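Integron gene cassette protein HFX_CASS3 (Uncultured bacterium, PDB 3FYN) is of unknown function but belongs to the GNAT acetyltransferase family, and so probably transfers an acetyl group from acetyl-CoA to an acceptor not yet identified. Local coordinates at residues V87-F92 / R100-D105; R39-F44 / V83-L88. One frame throughout, in Å; residues are numbered along the deposited sequence.

Both contacts are buried and use strand 81-93, contact 2 through its earlier part around Tyr85 and contact 1 through its later part. Contact 1 pairs that strand edge-on with strand 98-108 inside the sheet, so backbone hydrogen bonds carry it, and polar side chains appear where it reaches the second subunit and a magnesium ion. Contact 2 lays helix 34-47 across one face of the same sheet; it buries about half as much surface and has no hydrogen bond between its segments, relying on Tyr85 against aliphatic and aromatic side chains. The two meet at Asp105, whose OD1 lies 3.5 Å from Phe44 CE2. Met94 of the second subunit packs near both, on Val87, Asp105 and Met41.

Contact 1: residues V87-F92 / R100-D105; sequences VLTLGF and RGFVDD. With MG (magnesium ion), chain B.
Thr89 and Phe102 form a hydrogen-bonded pair in an antiparallel beta hairpin, the union of strands 81-93 and 98-108 at the heart of the GNAT sheet. Phe102 N reaches Thr89 O at 2.8 Å, and Thr89 N answers to Phe102 O; Gly91 and Arg100 are joined in the same way further along. Near the other end the register slips: Val87 N bonds to Asp105 O, while Val87 O takes the N-H of Asp104. This extra residue is consistent with the beta bulge known in this strand of GNAT folds. Asp105 N, buried here, finds no partner in the model.

Asp104 can be followed outward. Its CB packs 3.6 Å from Thr89 OG1 and almost as near Thr89 CG2. With CG anti to the backbone N (chi1 -170°), the carboxylate is carried obliquely across Thr89, CG lying 3.8 Å from the methyl CG2. OD1 accepts a hydrogen bond from a water, which itself accepts one from Thr89 OG1, so one water bridges the strands. OD2 bonds to Met94 N of the second subunit.

The Phe102 side chain shares the face of Thr89, and Thr89 O sits at the edge of its ring, in its plane. That ring meets Phe102 of the second subunit and forms a cation-pi contact with Arg100 of that subunit, while Arg100 of this chain forms a salt bridge with Glu140 of the second subunit. On the reverse face Leu88 CD1 lies 3.9 Å from Gly101 CA, where a beta carbon would clash. At the bulge itself, Asp105 OD1 binds magnesium at 2.2 Å, five waters complete the six-coordinate shell, and one of them also donates to Asp105 OD2 at 2.6 Å.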
loop_
_atom_site.group_PDB
_atom_site.type_symbol
_atom_site.label_atom_id
_atom_site.label_comp_id
_atom_site.label_asym_id
_atom_site.label_seq_id
_atom_site.Cartn_x
_atom_site.Cartn_y
_atom_site.Cartn_z
ATOM N N VAL A 87 -8.701 -5.776 -8.739
ATOM C CA VAL A 87 -8.889 -5.230 -7.410
ATOM C C VAL A 87 -7.990 -4.025 -7.203
ATOM O O VAL A 87 -6.784 -4.100 -7.415
ATOM C CB VAL A 87 -8.559 -6.281 -6.327
ATOM C CG1 VAL A 87 -8.741 -5.683 -4.950
ATOM C CG2 VAL A 87 -9.442 -7.507 -6.504
ATOM N N LEU A 88 -8.592 -2.917 -6.791
ATOM C CA LEU A 88 -7.862 -1.716 -6.400
ATOM C C LEU A 88 -7.876 -1.600 -4.881
ATOM O O LEU A 88 -8.940 -1.621 -4.262
ATOM C CB LEU A 88 -8.540 -0.482 -7.006
ATOM C CG LEU A 88 -8.103 0.886 -6.473
ATOM C CD1 LEU A 88 -6.684 1.226 -6.923
ATOM C CD2 LEU A 88 -9.071 1.965 -6.927
ATOM N N THR A 89 -6.704 -1.480 -4.267
ATOM C CA THR A 89 -6.666 -1.175 -2.840
ATOM C C THR A 89 -6.032 0.187 -2.615
ATOM O O THR A 89 -5.234 0.646 -3.431
ATOM C CB THR A 89 -5.949 -2.262 -2.022
ATOM O OG1 THR A 89 -4.608 -2.412 -2.499
ATOM C CG2 THR A 89 -6.684 -3.584 -2.160
ATOM N N LEU A 90 -6.414 0.829 -1.515
ATOM C CA LEU A 90 -6.056 2.217 -1.249
ATOM C C LEU A 90 -5.283 2.351 0.050
ATOM O O LEU A 90 -5.566 1.655 1.021
ATOM C CB LEU A 90 -7.322 3.071 -1.172
ATOM C CG LEU A 90 -8.143 3.106 -2.462
ATOM C CD1 LEU A 90 -9.476 3.806 -2.244
ATOM C CD2 LEU A 90 -7.351 3.775 -3.574
ATOM N N GLY A 91 -4.317 3.262 0.064
ATOM C CA GLY A 91 -3.528 3.521 1.254
ATOM C C GLY A 91 -2.931 4.912 1.209
ATOM O O GLY A 91 -2.736 5.485 0.142
ATOM N N PHE A 92 -2.648 5.474 2.373
ATOM C CA PHE A 92 -2.051 6.798 2.407
ATOM C C PHE A 92 -0.583 6.779 2.007
ATOM O O PHE A 92 0.130 5.803 2.248
ATOM C CB PHE A 92 -2.191 7.423 3.788
ATOM C CG PHE A 92 -2.104 8.918 3.772
ATOM C CD1 PHE A 92 -3.195 9.675 3.388
ATOM C CD2 PHE A 92 -0.931 9.567 4.125
ATOM C CE1 PHE A 92 -3.128 11.052 3.364
ATOM C CE2 PHE A 92 -0.856 10.947 4.100
ATOM C CZ PHE A 92 -1.957 11.689 3.717
ATOM N N ARG A 100 -2.656 6.673 -2.350
ATOM C CA ARG A 100 -2.155 6.002 -3.532
ATOM C C ARG A 100 -2.908 4.697 -3.652
ATOM O O ARG A 100 -3.480 4.206 -2.679
ATOM C CB ARG A 100 -0.655 5.756 -3.448
ATOM C CG ARG A 100 -0.258 4.772 -2.378
ATOM C CD ARG A 100 1.249 4.649 -2.315
ATOM N NE ARG A 100 1.666 3.691 -1.302
ATOM C CZ ARG A 100 2.926 3.315 -1.113
ATOM N NH1 ARG A 100 3.893 3.831 -1.862
ATOM N NH2 ARG A 100 3.218 2.431 -0.171
ATOM N N GLY A 101 -2.919 4.139 -4.851
ATOM C CA GLY A 101 -3.639 2.905 -5.084
ATOM C C GLY A 101 -2.721 1.809 -5.562
ATOM O O GLY A 101 -1.642 2.075 -6.097
ATOM N N PHE A 102 -3.153 0.570 -5.349
ATOM C CA PHE A 102 -2.467 -0.596 -5.877
ATOM C C PHE A 102 -3.425 -1.420 -6.716
ATOM O O PHE A 102 -4.585 -1.630 -6.328
ATOM C CB PHE A 102 -1.978 -1.479 -4.729
ATOM C CG PHE A 102 -0.967 -0.816 -3.846
ATOM C CD1 PHE A 102 0.380 -1.081 -4.000
ATOM C CD2 PHE A 102 -1.364 0.089 -2.874
ATOM C CE1 PHE A 102 1.319 -0.466 -3.184
ATOM C CE2 PHE A 102 -0.434 0.706 -2.057
ATOM C CZ PHE A 102 0.908 0.431 -2.216
ATOM N N VAL A 103 -2.940 -1.890 -7.861
ATOM C CA VAL A 103 -3.618 -2.969 -8.568
ATOM C C VAL A 103 -3.227 -4.229 -7.802
ATOM O O VAL A 103 -2.179 -4.829 -8.043
ATOM C CB VAL A 103 -3.207 -3.058 -10.051
ATOM C CG1 VAL A 103 -3.974 -4.175 -10.746
ATOM C CG2 VAL A 103 -3.463 -1.722 -10.746
ATOM N N ASP A 104 -4.065 -4.584 -6.838
ATOM C CA ASP A 104 -3.711 -5.558 -5.817
ATOM C C ASP A 104 -3.838 -6.992 -6.312
ATOM O O ASP A 104 -3.074 -7.859 -5.907
ATOM C CB ASP A 104 -4.576 -5.342 -4.578
ATOM C CG ASP A 104 -4.108 -6.151 -3.392
ATOM O OD1 ASP A 104 -2.904 -6.096 -3.062
ATOM O OD2 ASP A 104 -4.952 -6.836 -2.789
ATOM N N ASP A 105 -4.812 -7.235 -7.181
ATOM C CA ASP A 105 -4.936 -8.520 -7.857
ATOM C C ASP A 105 -5.589 -8.269 -9.205
ATOM O O ASP A 105 -6.356 -7.322 -9.365
ATOM C CB ASP A 105 -5.756 -9.520 -7.038
ATOM C CG ASP A 105 -4.882 -10.534 -6.312
ATOM O OD1 ASP A 105 -3.718 -10.712 -6.732
ATOM O OD2 ASP A 105 -5.354 -11.160 -5.340
HETATM MG MG MG B . -1.918 -11.637 -5.802
HETATM O O HOH W 1 -2.628 -4.018 -1.635
HETATM O O HOH W 2 -3.379 -12.245 -4.061
HETATM O O HOH W 3 -2.323 -13.732 -6.851
HETATM O O HOH W 4 -0.005 -12.358 -4.833
HETATM O O HOH W 5 -1.640 -9.536 -4.973
HETATM O O HOH W 6 -0.594 -10.954 -7.679
#

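Contact 2: residues R39-F44 / V83-L88; sequences RLMSEF and VGYIVL
Leu40 and Tyr85 form the centre of a helix-on-sheet packing in the GNAT fold: helix 34-47 lies across strand 81-93 at 93°, with the local axes 8.8 Å apart.

The apolar contacts are made along the tyrosine ring. Leu40 CB rests 3.7 Å from Tyr85 CD1, obliquely to the ring. Nearer the hydroxyl, Met41, present as selenomethionine, crosses the ring's outer end, its CB 4.1 Å from Tyr85 CZ. The CB of Tyr85 points toward the helix, and with CG between the backbone N and the carbonyl carbon (chi1 72°) the ring is set beside Leu40 and Met41. In the ring's plane, the methyl CG2 of Val87, two residues on in the same strand, lies at its edge.

Across the contact the hydroxyl meets carbon atoms. Tyr85 OH comes within 3.3 Å of Met41 CG, and the Phe44 side chain crosses the tyrosine at about a right angle. With an alanine here, Leu40 CB would probably lose the ring it rests on, and Met41 CG and Phe44 CD2 the hydroxyl they touch, opening a gap between helix and sheet.

The strand backbone takes part at the start of its segment, where Val83 and Gly84 both face Ile76 in a classic beta bulge. Toward the strand, the Leu40 methyl CD1 packs on this backbone, 3.8 Å from Gly84 O.

Among the aromatic contacts, the Phe44 ring also meets that of Phe107 in strand 98-108. It presents its edge to the tyrosine, with CD2 3.7 Å from Tyr85 OH.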
loop_
_atom_site.group_PDB
_atom_site.type_symbol
_atom_site.label_atom_id
_atom_site.label_comp_id
_atom_site.label_asym_id
_atom_site.label_seq_id
_atom_site.Cartn_x
_atom_site.Cartn_y
_atom_site.Cartn_z
ATOM N N ARG A 39 -14.593 -17.987 -7.264
ATOM C CA ARG A 39 -14.222 -18.943 -8.301
ATOM C C ARG A 39 -13.070 -18.422 -9.150
ATOM O O ARG A 39 -12.122 -19.152 -9.445
ATOM C CB ARG A 39 -15.404 -19.295 -9.207
ATOM C CG ARG A 39 -14.991 -20.222 -10.342
ATOM C CD ARG A 39 -16.172 -20.727 -11.149
ATOM N NE ARG A 39 -16.787 -19.674 -11.950
ATOM C CZ ARG A 39 -17.829 -18.953 -11.554
ATOM N NH1 ARG A 39 -18.364 -19.171 -10.358
ATOM N NH2 ARG A 39 -18.331 -18.014 -12.345
ATOM N N LEU A 40 -13.154 -17.158 -9.547
ATOM C CA LEU A 40 -12.115 -16.572 -10.379
ATOM C C LEU A 40 -10.778 -16.531 -9.636
ATOM O O LEU A 40 -9.738 -16.881 -10.196
ATOM C CB LEU A 40 -12.517 -15.177 -10.873
ATOM C CG LEU A 40 -13.623 -15.172 -11.932
ATOM C CD1 LEU A 40 -14.130 -13.756 -12.136
ATOM C CD2 LEU A 40 -13.127 -15.767 -13.249
HETATM N N MSE A 41 -10.801 -16.111 -8.374
HETATM C CA MSE A 41 -9.574 -16.087 -7.584
HETATM C C MSE A 41 -9.021 -17.504 -7.416
HETATM O O MSE A 41 -7.810 -17.713 -7.412
HETATM C CB MSE A 41 -9.808 -15.443 -6.221
HETATM C CG MSE A 41 -8.514 -15.173 -5.460
HETATM SE SE MSE A 41 -8.852 -14.301 -3.768
HETATM C CE MSE A 41 -7.026 -14.128 -3.107
ATOM N N SER A 42 -9.912 -18.480 -7.285
ATOM C CA SER A 42 -9.489 -19.872 -7.157
ATOM C C SER A 42 -8.811 -20.351 -8.435
ATOM O O SER A 42 -7.824 -21.090 -8.390
ATOM C CB SER A 42 -10.675 -20.776 -6.819
ATOM O OG SER A 42 -11.233 -20.436 -5.562
ATOM N N GLU A 43 -9.340 -19.927 -9.579
ATOM C CA GLU A 43 -8.738 -20.284 -10.862
ATOM C C GLU A 43 -7.364 -19.639 -10.995
ATOM O O GLU A 43 -6.397 -20.277 -11.416
ATOM C CB GLU A 43 -9.641 -19.853 -12.018
ATOM C CG GLU A 43 -10.948 -20.622 -12.084
ATOM C CD GLU A 43 -11.854 -20.137 -13.191
ATOM O OE1 GLU A 43 -11.388 -19.349 -14.040
ATOM O OE2 GLU A 43 -13.030 -20.552 -13.216
ATOM N N PHE A 44 -7.300 -18.362 -10.632
ATOM C CA PHE A 44 -6.073 -17.575 -10.640
ATOM C C PHE A 44 -5.005 -18.286 -9.804
ATOM O O PHE A 44 -3.867 -18.474 -10.241
ATOM C CB PHE A 44 -6.410 -16.189 -10.069
ATOM C CG PHE A 44 -5.269 -15.207 -10.067
ATOM C CD1 PHE A 44 -4.211 -15.322 -10.953
ATOM C CD2 PHE A 44 -5.295 -14.128 -9.199
ATOM C CE1 PHE A 44 -3.177 -14.398 -10.946
ATOM C CE2 PHE A 44 -4.270 -13.198 -9.189
ATOM C CZ PHE A 44 -3.210 -13.332 -10.066
ATOM N N VAL A 83 -15.289 -13.076 -16.920
ATOM C CA VAL A 83 -14.112 -13.840 -17.319
ATOM C C VAL A 83 -12.840 -13.309 -16.667
ATOM O O VAL A 83 -11.740 -13.751 -16.985
ATOM C CB VAL A 83 -13.931 -13.850 -18.849
ATOM C CG1 VAL A 83 -15.124 -14.520 -19.518
ATOM C CG2 VAL A 83 -13.726 -12.436 -19.386
ATOM N N GLY A 84 -12.993 -12.356 -15.758
ATOM C CA GLY A 84 -11.851 -11.808 -15.056
ATOM C C GLY A 84 -12.268 -10.810 -14.002
ATOM O O GLY A 84 -13.449 -10.494 -13.861
ATOM N N TYR A 85 -11.292 -10.317 -13.245
ATOM C CA TYR A 85 -11.565 -9.283 -12.263
ATOM C C TYR A 85 -10.303 -8.511 -11.946
ATOM O O TYR A 85 -9.189 -8.942 -12.261
ATOM C CB TYR A 85 -12.167 -9.883 -10.977
ATOM C CG TYR A 85 -11.187 -10.660 -10.127
ATOM C CD1 TYR A 85 -10.817 -11.957 -10.466
ATOM C CD2 TYR A 85 -10.618 -10.090 -8.990
ATOM C CE1 TYR A 85 -9.917 -12.671 -9.692
ATOM C CE2 TYR A 85 -9.722 -10.797 -8.209
ATOM C CZ TYR A 85 -9.374 -12.083 -8.566
ATOM O OH TYR A 85 -8.480 -12.786 -7.798
ATOM N N ILE A 86 -10.488 -7.352 -11.337
ATOM C CA ILE A 86 -9.362 -6.524 -10.933
ATOM C C ILE A 86 -9.695 -5.848 -9.617
ATOM O O ILE A 86 -10.832 -5.415 -9.392
ATOM C CB ILE A 86 -8.993 -5.498 -12.039
ATOM C CG1 ILE A 86 -7.682 -4.776 -11.712
ATOM C CG2 ILE A 86 -10.136 -4.515 -12.291
ATOM C CD1 ILE A 86 -7.062 -4.091 -12.923
ATOM N N VAL A 87 -8.701 -5.776 -8.739
ATOM C CA VAL A 87 -8.889 -5.230 -7.410
ATOM C C VAL A 87 -7.990 -4.025 -7.203
ATOM O O VAL A 87 -6.784 -4.100 -7.415
ATOM C CB VAL A 87 -8.559 -6.281 -6.327
ATOM C CG1 VAL A 87 -8.741 -5.683 -4.950
ATOM C CG2 VAL A 87 -9.442 -7.507 -6.504
ATOM N N LEU A 88 -8.592 -2.917 -6.791
ATOM C CA LEU A 88 -7.862 -1.716 -6.400
ATOM C C LEU A 88 -7.876 -1.600 -4.881
ATOM O O LEU A 88 -8.940 -1.621 -4.262
ATOM C CB LEU A 88 -8.540 -0.482 -7.006
ATOM C CG LEU A 88 -8.103 0.886 -6.473
ATOM C CD1 LEU A 88 -6.684 1.226 -6.923
ATOM C CD2 LEU A 88 -9.071 1.965 -6.927
#